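Signal recognition particle subunit SRP68 (Chaetomium thermophilum, PDB 4P3G) binds and remodels the RNA of the signal recognition particle through this N-terminal helical domain, and probably takes part in targeting secretory and membrane proteins to the endoplasmic reticulum. Local coordinates at residues Arg143-Ala146 and Ala147-Arg150; Ala152-Glu156 and Lys157-Gly161; His108-Ser111 and Arg112-Gly116; Gly161-Leu164 and Lys165-Ile169. One frame throughout, in Å; residues are numbered along the deposited sequence.

Contact 1 of 4, residues Arg143-Ala146 and Ala147-Arg150. With PO4 (phosphate ion), chain E.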
loop_
_atom_site.group_PDB
_atom_site.type_symbol
_atom_site.label_atom_id
_atom_site.label_comp_id
_atom_site.label_asym_id
_atom_site.label_seq_id
_atom_site.Cartn_x
_atom_site.Cartn_y
_atom_site.Cartn_z
ATOM N N ARG A 143 -12.257 20.722 -12.986
ATOM C CA ARG A 143 -11.864 19.423 -13.449
ATOM C C ARG A 143 -12.007 18.316 -12.394
ATOM O O ARG A 143 -12.442 17.207 -12.729
ATOM C CB ARG A 143 -10.464 19.409 -13.946
ATOM C CG ARG A 143 -10.269 18.080 -14.503
ATOM C CD ARG A 143 -9.068 18.245 -15.171
ATOM N NE ARG A 143 -8.604 17.142 -15.975
ATOM C CZ ARG A 143 -7.430 17.311 -16.572
ATOM N NH1 ARG A 143 -6.789 18.468 -16.365
ATOM N NH2 ARG A 143 -6.881 16.394 -17.326
ATOM N N ALA A 144 -11.677 18.621 -11.135
ATOM C CA ALA A 144 -11.899 17.676 -10.038
ATOM C C ALA A 144 -13.394 17.306 -9.992
ATOM O O ALA A 144 -13.755 16.118 -10.005
ATOM C CB ALA A 144 -11.439 18.264 -8.691
ATOM N N TYR A 145 -14.248 18.325 -10.015
ATOM C CA TYR A 145 -15.689 18.109 -9.984
ATOM C C TYR A 145 -16.132 17.217 -11.144
ATOM O O TYR A 145 -16.981 16.331 -10.976
ATOM C CB TYR A 145 -16.438 19.434 -10.046
ATOM C CG TYR A 145 -17.944 19.295 -10.083
ATOM C CD1 TYR A 145 -18.648 18.716 -9.026
ATOM C CD2 TYR A 145 -18.660 19.724 -11.192
ATOM C CE1 TYR A 145 -20.024 18.591 -9.075
ATOM C CE2 TYR A 145 -20.027 19.603 -11.250
ATOM C CZ TYR A 145 -20.709 19.038 -10.196
ATOM O OH TYR A 145 -22.079 18.929 -10.278
ATOM N N ALA A 146 -15.576 17.458 -12.325
ATOM C CA ALA A 146 -15.917 16.626 -13.461
ATOM C C ALA A 146 -15.425 15.194 -13.221
ATOM O O ALA A 146 -16.032 14.221 -13.682
ATOM C CB ALA A 146 -15.354 17.203 -14.728
ATOM N N ALA A 147 -14.291 15.060 -12.536
ATOM C CA ALA A 147 -13.727 13.738 -12.304
ATOM C C ALA A 147 -14.569 13.032 -11.287
ATOM O O ALA A 147 -14.772 11.828 -11.374
ATOM C CB ALA A 147 -12.290 13.839 -11.837
ATOM N N LEU A 148 -15.121 13.821 -10.372
ATOM C CA LEU A 148 -15.948 13.331 -9.280
ATOM C C LEU A 148 -17.248 12.726 -9.814
ATOM O O LEU A 148 -17.679 11.632 -9.396
ATOM C CB LEU A 148 -16.283 14.482 -8.332
ATOM C CG LEU A 148 -17.158 14.193 -7.104
ATOM C CD1 LEU A 148 -16.325 13.489 -6.053
ATOM C CD2 LEU A 148 -17.865 15.445 -6.518
ATOM N N LEU A 149 -17.897 13.455 -10.712
ATOM C CA LEU A 149 -19.146 12.959 -11.249
ATOM C C LEU A 149 -18.862 11.754 -12.137
ATOM O O LEU A 149 -19.611 10.780 -12.119
ATOM C CB LEU A 149 -19.891 14.046 -12.031
ATOM C CG LEU A 149 -20.520 15.149 -11.196
ATOM C CD1 LEU A 149 -21.497 15.969 -12.027
ATOM C CD2 LEU A 149 -21.162 14.587 -9.961
ATOM N N ARG A 150 -17.785 11.820 -12.921
ATOM C CA ARG A 150 -17.464 10.720 -13.825
ATOM C C ARG A 150 -17.129 9.471 -13.003
ATOM O O ARG A 150 -17.418 8.347 -13.412
ATOM C CB ARG A 150 -16.325 11.088 -14.764
ATOM C CG ARG A 150 -15.857 9.950 -15.647
ATOM C CD ARG A 150 -16.939 9.477 -16.527
ATOM N NE ARG A 150 -17.350 10.517 -17.460
ATOM C CZ ARG A 150 -18.402 10.406 -18.271
ATOM N NH1 ARG A 150 -19.126 9.290 -18.249
ATOM N NH2 ARG A 150 -18.725 11.395 -19.103
HETATM P P PO4 E . -20.494 9.369 -21.562
HETATM O O1 PO4 E . -21.404 9.750 -20.422
HETATM O O2 PO4 E . -19.194 10.140 -21.456
HETATM O O3 PO4 E . -21.154 9.688 -22.883
HETATM O O4 PO4 E . -20.229 7.880 -21.518
#

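Contact 2 of 4, residues Ala152-Glu156 and Lys157-Gly161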
loop_
_atom_site.group_PDB
_atom_site.type_symbol
_atom_site.label_atom_id
_atom_site.label_comp_id
_atom_site.label_asym_id
_atom_site.label_seq_id
_atom_site.Cartn_x
_atom_site.Cartn_y
_atom_site.Cartn_z
ATOM N N ALA A 152 -18.495 8.743 -10.034
ATOM C CA ALA A 152 -19.777 8.252 -9.545
ATOM C C ALA A 152 -20.478 7.422 -10.612
ATOM O O ALA A 152 -21.053 6.367 -10.338
ATOM C CB ALA A 152 -20.648 9.408 -9.132
ATOM N N ALA A 153 -20.430 7.904 -11.844
ATOM C CA ALA A 153 -21.110 7.206 -12.906
ATOM C C ALA A 153 -20.540 5.799 -13.101
ATOM O O ALA A 153 -21.300 4.834 -13.101
ATOM C CB ALA A 153 -21.050 8.015 -14.188
ATOM N N LEU A 154 -19.217 5.670 -13.218
ATOM C CA LEU A 154 -18.602 4.357 -13.469
ATOM C C LEU A 154 -18.706 3.440 -12.248
ATOM O O LEU A 154 -18.823 2.212 -12.368
ATOM C CB LEU A 154 -17.152 4.512 -13.890
ATOM C CG LEU A 154 -16.905 5.234 -15.215
ATOM C CD1 LEU A 154 -15.472 5.766 -15.244
ATOM C CD2 LEU A 154 -17.205 4.318 -16.404
ATOM N N PHE A 155 -18.684 4.042 -11.072
ATOM C CA PHE A 155 -18.890 3.283 -9.845
ATOM C C PHE A 155 -20.293 2.613 -9.830
ATOM O O PHE A 155 -20.426 1.454 -9.419
ATOM C CB PHE A 155 -18.725 4.221 -8.661
ATOM C CG PHE A 155 -18.867 3.566 -7.339
ATOM C CD1 PHE A 155 -20.137 3.399 -6.773
ATOM C CD2 PHE A 155 -17.748 3.167 -6.615
ATOM C CE1 PHE A 155 -20.295 2.799 -5.522
ATOM C CE2 PHE A 155 -17.883 2.570 -5.352
ATOM C CZ PHE A 155 -19.160 2.383 -4.806
ATOM N N GLU A 156 -21.326 3.336 -10.273
ATOM C CA GLU A 156 -22.681 2.794 -10.331
ATOM C C GLU A 156 -22.830 1.723 -11.423
ATOM O O GLU A 156 -23.618 0.778 -11.296
ATOM C CB GLU A 156 -23.681 3.915 -10.556
ATOM C CG GLU A 156 -23.894 4.787 -9.329
ATOM C CD GLU A 156 -24.345 4.011 -8.113
ATOM O OE1 GLU A 156 -25.268 3.178 -8.265
ATOM O OE2 GLU A 156 -23.779 4.235 -7.012
ATOM N N LYS A 157 -22.073 1.888 -12.498
ATOM C CA LYS A 157 -22.050 0.940 -13.600
ATOM C C LYS A 157 -21.253 -0.297 -13.197
ATOM O O LYS A 157 -21.199 -1.287 -13.932
ATOM C CB LYS A 157 -21.401 1.595 -14.809
ATOM C CG LYS A 157 -21.697 0.967 -16.157
ATOM C CD LYS A 157 -21.225 1.925 -17.262
ATOM C CE LYS A 157 -21.626 1.470 -18.645
ATOM N NZ LYS A 157 -21.197 2.499 -19.632
ATOM N N GLN A 158 -20.607 -0.218 -12.035
ATOM C CA GLN A 158 -19.821 -1.327 -11.511
ATOM C C GLN A 158 -18.589 -1.605 -12.377
ATOM O O GLN A 158 -18.065 -2.719 -12.420
ATOM C CB GLN A 158 -20.721 -2.555 -11.318
ATOM C CG GLN A 158 -21.586 -2.382 -10.098
ATOM C CD GLN A 158 -22.720 -3.380 -9.993
ATOM O OE1 GLN A 158 -22.999 -4.141 -10.922
ATOM N NE2 GLN A 158 -23.403 -3.360 -8.854
ATOM N N ASN A 159 -18.130 -0.570 -13.065
ATOM C CA ASN A 159 -16.926 -0.652 -13.870
ATOM C C ASN A 159 -15.759 -0.145 -13.035
ATOM O O ASN A 159 -15.337 0.999 -13.172
ATOM C CB ASN A 159 -17.125 0.167 -15.139
ATOM C CG ASN A 159 -16.006 -0.009 -16.128
ATOM O OD1 ASN A 159 -14.943 -0.564 -15.811
ATOM N ND2 ASN A 159 -16.241 0.445 -17.357
ATOM N N TRP A 160 -15.268 -1.005 -12.142
ATOM C CA TRP A 160 -14.375 -0.597 -11.055
ATOM C C TRP A 160 -13.056 0.031 -11.456
ATOM O O TRP A 160 -12.635 1.011 -10.852
ATOM C CB TRP A 160 -14.111 -1.770 -10.121
ATOM C CG TRP A 160 -15.358 -2.462 -9.694
ATOM C CD1 TRP A 160 -15.707 -3.747 -9.960
ATOM C CD2 TRP A 160 -16.445 -1.898 -8.953
ATOM N NE1 TRP A 160 -16.922 -4.041 -9.404
ATOM C CE2 TRP A 160 -17.412 -2.915 -8.788
ATOM C CE3 TRP A 160 -16.697 -0.635 -8.398
ATOM C CZ2 TRP A 160 -18.618 -2.709 -8.108
ATOM C CZ3 TRP A 160 -17.888 -0.432 -7.710
ATOM C CH2 TRP A 160 -18.824 -1.475 -7.561
ATOM N N GLY A 161 -12.377 -0.532 -12.442
ATOM C CA GLY A 161 -11.110 0.044 -12.830
ATOM C C GLY A 161 -11.226 1.465 -13.346
ATOM O O GLY A 161 -10.587 2.377 -12.825
#

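Contact 3 of 4, residues His108-Ser111 and Arg112-Gly116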
loop_
_atom_site.group_PDB
_atom_site.type_symbol
_atom_site.label_atom_id
_atom_site.label_comp_id
_atom_site.label_asym_id
_atom_site.label_seq_id
_atom_site.Cartn_x
_atom_site.Cartn_y
_atom_site.Cartn_z
ATOM N N HIS A 108 -30.842 3.511 -15.836
ATOM C CA HIS A 108 -31.378 4.874 -15.771
ATOM C C HIS A 108 -30.563 5.729 -14.787
ATOM O O HIS A 108 -30.302 6.909 -15.019
ATOM C CB HIS A 108 -32.854 4.842 -15.369
ATOM C CG HIS A 108 -33.563 6.147 -15.536
ATOM N ND1 HIS A 108 -34.631 6.523 -14.754
ATOM C CD2 HIS A 108 -33.366 7.177 -16.409
ATOM C CE1 HIS A 108 -35.060 7.720 -15.122
ATOM N NE2 HIS A 108 -34.306 8.131 -16.129
ATOM N N ILE A 109 -30.185 5.119 -13.673
ATOM C CA ILE A 109 -29.324 5.766 -12.694
ATOM C C ILE A 109 -27.978 6.125 -13.315
ATOM O O ILE A 109 -27.476 7.221 -13.138
ATOM C CB ILE A 109 -29.113 4.858 -11.487
ATOM C CG1 ILE A 109 -30.411 4.809 -10.687
ATOM C CG2 ILE A 109 -28.013 5.393 -10.620
ATOM C CD1 ILE A 109 -30.335 3.951 -9.474
ATOM N N VAL A 110 -27.411 5.197 -14.065
ATOM C CA VAL A 110 -26.148 5.444 -14.721
ATOM C C VAL A 110 -26.283 6.534 -15.783
ATOM O O VAL A 110 -25.418 7.406 -15.858
ATOM C CB VAL A 110 -25.582 4.158 -15.310
ATOM C CG1 VAL A 110 -24.451 4.471 -16.267
ATOM C CG2 VAL A 110 -25.090 3.252 -14.180
ATOM N N SER A 111 -27.381 6.514 -16.551
ATOM C CA SER A 111 -27.689 7.543 -17.575
ATOM C C SER A 111 -27.647 8.956 -17.044
ATOM O O SER A 111 -27.194 9.871 -17.727
ATOM C CB SER A 111 -29.079 7.350 -18.155
ATOM O OG SER A 111 -29.166 6.195 -18.934
ATOM N N ARG A 112 -28.176 9.121 -15.838
ATOM C CA ARG A 112 -28.272 10.406 -15.184
ATOM C C ARG A 112 -26.903 10.900 -14.854
ATOM O O ARG A 112 -26.520 12.011 -15.217
ATOM C CB ARG A 112 -29.107 10.319 -13.900
ATOM C CG ARG A 112 -30.580 10.694 -14.030
ATOM C CD ARG A 112 -31.159 10.257 -15.358
ATOM N NE ARG A 112 -31.169 11.350 -16.329
ATOM C CZ ARG A 112 -31.290 11.169 -17.638
ATOM N NH1 ARG A 112 -31.404 9.934 -18.134
ATOM N NH2 ARG A 112 -31.287 12.220 -18.450
ATOM N N LEU A 113 -26.157 10.048 -14.169
ATOM C CA LEU A 113 -24.792 10.365 -13.792
ATOM C C LEU A 113 -23.891 10.628 -14.993
ATOM O O LEU A 113 -23.086 11.551 -14.973
ATOM C CB LEU A 113 -24.236 9.225 -12.968
ATOM C CG LEU A 113 -24.865 9.050 -11.599
ATOM C CD1 LEU A 113 -24.248 7.818 -11.005
ATOM C CD2 LEU A 113 -24.568 10.249 -10.743
ATOM N N GLU A 114 -24.030 9.819 -16.039
ATOM C CA GLU A 114 -23.189 9.993 -17.213
ATOM C C GLU A 114 -23.527 11.337 -17.872
ATOM O O GLU A 114 -22.654 12.026 -18.399
ATOM C CB GLU A 114 -23.348 8.823 -18.195
ATOM C CG GLU A 114 -22.883 7.469 -17.678
ATOM C CD GLU A 114 -23.021 6.347 -18.729
ATOM O OE1 GLU A 114 -23.815 6.496 -19.682
ATOM O OE2 GLU A 114 -22.359 5.288 -18.595
ATOM N N LYS A 115 -24.800 11.711 -17.829
ATOM C CA LYS A 115 -25.224 13.010 -18.335
ATOM C C LYS A 115 -24.644 14.146 -17.494
ATOM O O LYS A 115 -24.135 15.131 -18.018
ATOM C CB LYS A 115 -26.735 13.117 -18.326
ATOM C CG LYS A 115 -27.195 14.448 -18.881
ATOM C CD LYS A 115 -28.643 14.674 -18.636
ATOM C CE LYS A 115 -29.069 15.992 -19.208
ATOM N NZ LYS A 115 -30.494 16.181 -18.890
ATOM N N GLY A 116 -24.715 14.003 -16.180
ATOM C CA GLY A 116 -24.140 14.997 -15.299
ATOM C C GLY A 116 -22.634 15.122 -15.527
ATOM O O GLY A 116 -22.091 16.238 -15.509
#

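Contact 4 of 4, residues Gly161-Leu164 and Lys165-Ile169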
loop_
_atom_site.group_PDB
_atom_site.type_symbol
_atom_site.label_atom_id
_atom_site.label_comp_id
_atom_site.label_asym_id
_atom_site.label_seq_id
_atom_site.Cartn_x
_atom_site.Cartn_y
_atom_site.Cartn_z
ATOM N N GLY A 161 -12.377 -0.532 -12.442
ATOM C CA GLY A 161 -11.110 0.044 -12.830
ATOM C C GLY A 161 -11.226 1.465 -13.346
ATOM O O GLY A 161 -10.587 2.377 -12.825
ATOM N N ALA A 162 -12.115 1.668 -14.312
ATOM C CA ALA A 162 -12.256 2.966 -14.959
ATOM C C ALA A 162 -12.620 4.026 -13.946
ATOM O O ALA A 162 -12.157 5.159 -14.016
ATOM C CB ALA A 162 -13.313 2.895 -16.034
ATOM N N CYS A 163 -13.460 3.635 -13.002
ATOM C CA CYS A 163 -13.961 4.521 -11.965
ATOM C C CYS A 163 -12.804 4.989 -11.078
ATOM O O CYS A 163 -12.787 6.127 -10.575
ATOM C CB CYS A 163 -15.063 3.802 -11.171
ATOM S SG CYS A 163 -14.910 3.803 -9.371
ATOM N N LEU A 164 -11.855 4.079 -10.860
ATOM C CA LEU A 164 -10.685 4.372 -10.056
ATOM C C LEU A 164 -9.831 5.397 -10.759
ATOM O O LEU A 164 -9.226 6.242 -10.103
ATOM C CB LEU A 164 -9.899 3.115 -9.744
ATOM C CG LEU A 164 -10.586 2.311 -8.667
ATOM C CD1 LEU A 164 -9.826 1.022 -8.409
ATOM C CD2 LEU A 164 -10.648 3.145 -7.428
ATOM N N LYS A 165 -9.790 5.332 -12.090
ATOM C CA LYS A 165 -9.043 6.340 -12.854
ATOM C C LYS A 165 -9.625 7.722 -12.611
ATOM O O LYS A 165 -8.870 8.664 -12.398
ATOM C CB LYS A 165 -9.019 6.059 -14.359
ATOM C CG LYS A 165 -8.676 4.652 -14.710
ATOM C CD LYS A 165 -8.190 4.557 -16.142
ATOM C CE LYS A 165 -9.314 4.729 -17.128
ATOM N NZ LYS A 165 -8.923 4.166 -18.446
ATOM N N SER A 166 -10.953 7.854 -12.643
ATOM C CA SER A 166 -11.554 9.174 -12.419
ATOM C C SER A 166 -11.326 9.682 -11.020
ATOM O O SER A 166 -10.915 10.824 -10.825
ATOM C CB SER A 166 -13.050 9.176 -12.685
ATOM O OG SER A 166 -13.295 9.107 -14.062
ATOM N N TYR A 167 -11.578 8.819 -10.046
ATOM C CA TYR A 167 -11.470 9.209 -8.652
ATOM C C TYR A 167 -10.042 9.571 -8.266
ATOM O O TYR A 167 -9.816 10.431 -7.398
ATOM C CB TYR A 167 -11.996 8.082 -7.766
ATOM C CG TYR A 167 -13.484 8.080 -7.555
ATOM C CD1 TYR A 167 -14.154 9.234 -7.187
ATOM C CD2 TYR A 167 -14.224 6.925 -7.751
ATOM C CE1 TYR A 167 -15.514 9.239 -6.981
ATOM C CE2 TYR A 167 -15.603 6.914 -7.556
ATOM C CZ TYR A 167 -16.244 8.075 -7.168
ATOM O OH TYR A 167 -17.618 8.072 -6.979
ATOM N N ALA A 168 -9.077 8.918 -8.911
ATOM C CA ALA A 168 -7.686 9.224 -8.640
ATOM C C ALA A 168 -7.420 10.658 -9.066
ATOM O O ALA A 168 -6.828 11.426 -8.296
ATOM C CB ALA A 168 -6.761 8.262 -9.362
ATOM N N ILE A 169 -7.901 11.041 -10.256
ATOM C CA ILE A 169 -7.689 12.409 -10.707
ATOM C C ILE A 169 -8.280 13.391 -9.677
ATOM O O ILE A 169 -7.585 14.287 -9.209
ATOM C CB ILE A 169 -8.340 12.725 -12.063
ATOM C CG1 ILE A 169 -7.874 11.804 -13.185
ATOM C CG2 ILE A 169 -8.197 14.196 -12.388
ATOM C CD1 ILE A 169 -6.467 11.860 -13.408
#

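Contact 1 of 4, residues Arg143-Ala146 and Ala147-Arg150
Tyr-145 and Leu-149, one turn apart on helix 136-156, make the main apolar contact. Leu-149 CG lies over one face of the phenol ring, 3.9 Å above its plane and displaced toward the rim, and its CD1 comes 3.7 Å from Tyr-145 CZ. The Tyr-145 ring reaches this place because CG is trans to the backbone N (chi1 177°). Leu-148 adds a looser touch, its CD2 4.2 Å from Tyr-145 CD1. The backbone bonds are those of a regular alpha helix: Leu-149 N reaches Tyr-145 O at 3.0 Å, and Arg-150 N does the same to Ala-146 O. Ionic contacts gather at Arg-150, whose chain bends at chi2 and chi3. Its NH1 donates a fairly straight bond (158°) to O1 of a phosphate ion at 3.2 Å, with O1 at the guanidinium edge and in its plane; weaker bonds run from NH2, and NE pairs with Glu-121 on helix 103-128. The ion probably came from the crystallisation liquor, but may mark a spot suited to an anion. An alanine at Tyr-145 removes ring and hydroxyl, which would probably open a gap over Leu-149 and leave Glu-81 without its hydrogen-bond partner. Around this turn, Tyr-145 packs on helices 10-21, 71-93 and 103-128, Leu-149 on Ala-80 and Trp-84 of helix 71-93, while Ala-144 and Ala-147 rest on helix 160-181.

Contact 2 of 4, residues Ala152-Glu156 and Lys157-Gly161
Leu-154, Lys-157 and Trp-160 carry most of this contact, where helix 136-156 ends and the chain turns into helix 160-181. Leu-154 works through both backbone and side chain. Its carbonyl O accepts the N-H of Asn-159 at 3.0 Å (N-H...O 151°), the long bond of a Schellman motif that closes the helix; Gln-158, with a positive phi of 67°, lets the chain reverse, and its N makes a weaker bond to Phe-155 O. The Leu-154 side chain runs alongside that of Asn-159, the two pointing the same way, with Leu-154 CD2 4.1 Å from Asn-159 ND2. Lys-157 N bonds to Ala-153 O at 3.1 Å, and Lys-157 CB lies near the Leu-154 and Ala-153 carbonyl oxygens. From there the extended chain carries NZ away to helix 103-128. Trp-160 turns back over the helix end: its six-membered ring meets Phe-155 edge to face, with centroids 5.3 Å apart and planes at 82°. Trp-160 CZ3 stands over the Phe-155 face, 3.8 Å from Phe-155 CD2. Beyond the turn, Trp-160 packs on Phe-200 and Ala-201 of helix 186-205, Glu-156 bridges to Lys-91 of helix 71-93, and Ala-153 leans on Leu-113 of helix 103-128.

Contact 3 of 4, residues His108-Ser111 and Arg112-Gly116
Arg-112 folds its guanidinium back over the preceding residue, laying one face over the carbonyl carbon of Ser-111 and bringing NH1 3.5 Å from Ser-111 CB. The chain manages this by bending at chi2 and chi3. On its way it passes His-108, one turn earlier: Arg-112 CD lies 3.9 Å from His-108 NE2, and Arg-112 NH1 sits at the edge of the imidazole, near its plane, 3.8 Å from His-108 CD2. Ring and guanidinium planes stand 57° apart, so the two groups cross obliquely and do not stack. On another side of the same turn Glu-114 lies across Val-110, with its CG 3.7 Å from Val-110 CG1 and the carboxylate leaning against that methyl. These i to i+4 neighbours follow the regular bonding of an alpha helix: Glu-114 N reaches Val-110 O at 2.8 Å, and Leu-113 N bonds to Ile-109 O. The turn belongs to the long helix 103-128, in the all-helical RNA-binding domain of SRP68, where Leu-113 and Ile-109 form the inward side and touch only lightly, at 4.5 Å between Leu-113 CD1 and Ile-109 CG2. Leu-113 also packs on Ala-87 of helix 71-93. The Glu-114 carboxylate ties helix 103-128 to the end of helix 136-156 through a salt bridge from OE2 to Lys-157 NZ. An alanine in place of Glu-114 would probably leave the Lys-157 ammonium without this anionic mate and Val-110 without the chain lying across it. Ser-111 OG turns back to the carbonyl of Ser-107, and His-108 meets the ring of His-86 on helix 71-93.

Contact 4 of 4, residues Gly161-Leu164 and Lys165-Ile169
A sulfur-aromatic contact sets this turn of helix 160-181 apart: Cys-163 SG lies at the edge of the Tyr-167 ring, 4.7 Å from its centroid and 79° off the ring normal. The sulfur meets the CD2 and CE2 side of the phenol, 3.6 Å from Tyr-167 CD2. In Tyr-167, CG is opposite the carbonyl carbon and beside the backbone N (chi1 -85°), which sends the ring out from the helix beside the Cys-163 side chain. The Cys-163 carbonyl also lies close to the same ring and accepts the N-H of Tyr-167, with Cys-163 O 3.0 Å from Tyr-167 N. Lys-165 N bonds to Gly-161 O at 3.1 Å. The Lys-165 side chain bends at chi3 and lies along the first turn, with CG 3.5 Å from Gly-161 O and CE 4.1 Å from Ala-162 CA, before NZ reaches the hydroxyl of Ser-224 in the third subunit. Leu-164 and Ala-168 also meet that subunit, while Cys-163 packs between Phe-155 of helix 136-156 and Ala-201 of helix 186-205. In chemical terms, sulfur and ring pack inside the helical bundle by dispersion and weak edge contacts, whereas the lysine uses its aliphatic part against the backbone and has its NZ bonded to Ser-224 of the neighbouring subunit.

Overall arrangement
Along the chain the contacts come in the order 3, 1, 2, 4, on the successive helices 103-128, 136-156 and 160-181. Contacts 1 and 2 both use helix 136-156, and contact 2 shares Gly-161 with contact 4 where helix 160-181 begins. The centres of contacts 2 and 4 are about 9 Å apart, those of contacts 1 and 4 about 10 Å, and those of contacts 2 and 3 about 11 Å; contacts 3 and 4, about 17 Å apart between centres, do not touch. Helix 136-156 therefore lies between its two sequence neighbours and links them through contacts 1 and 2, a serial packing in keeping with the tetratricopeptide-like, all-helical build of this RNA-binding domain.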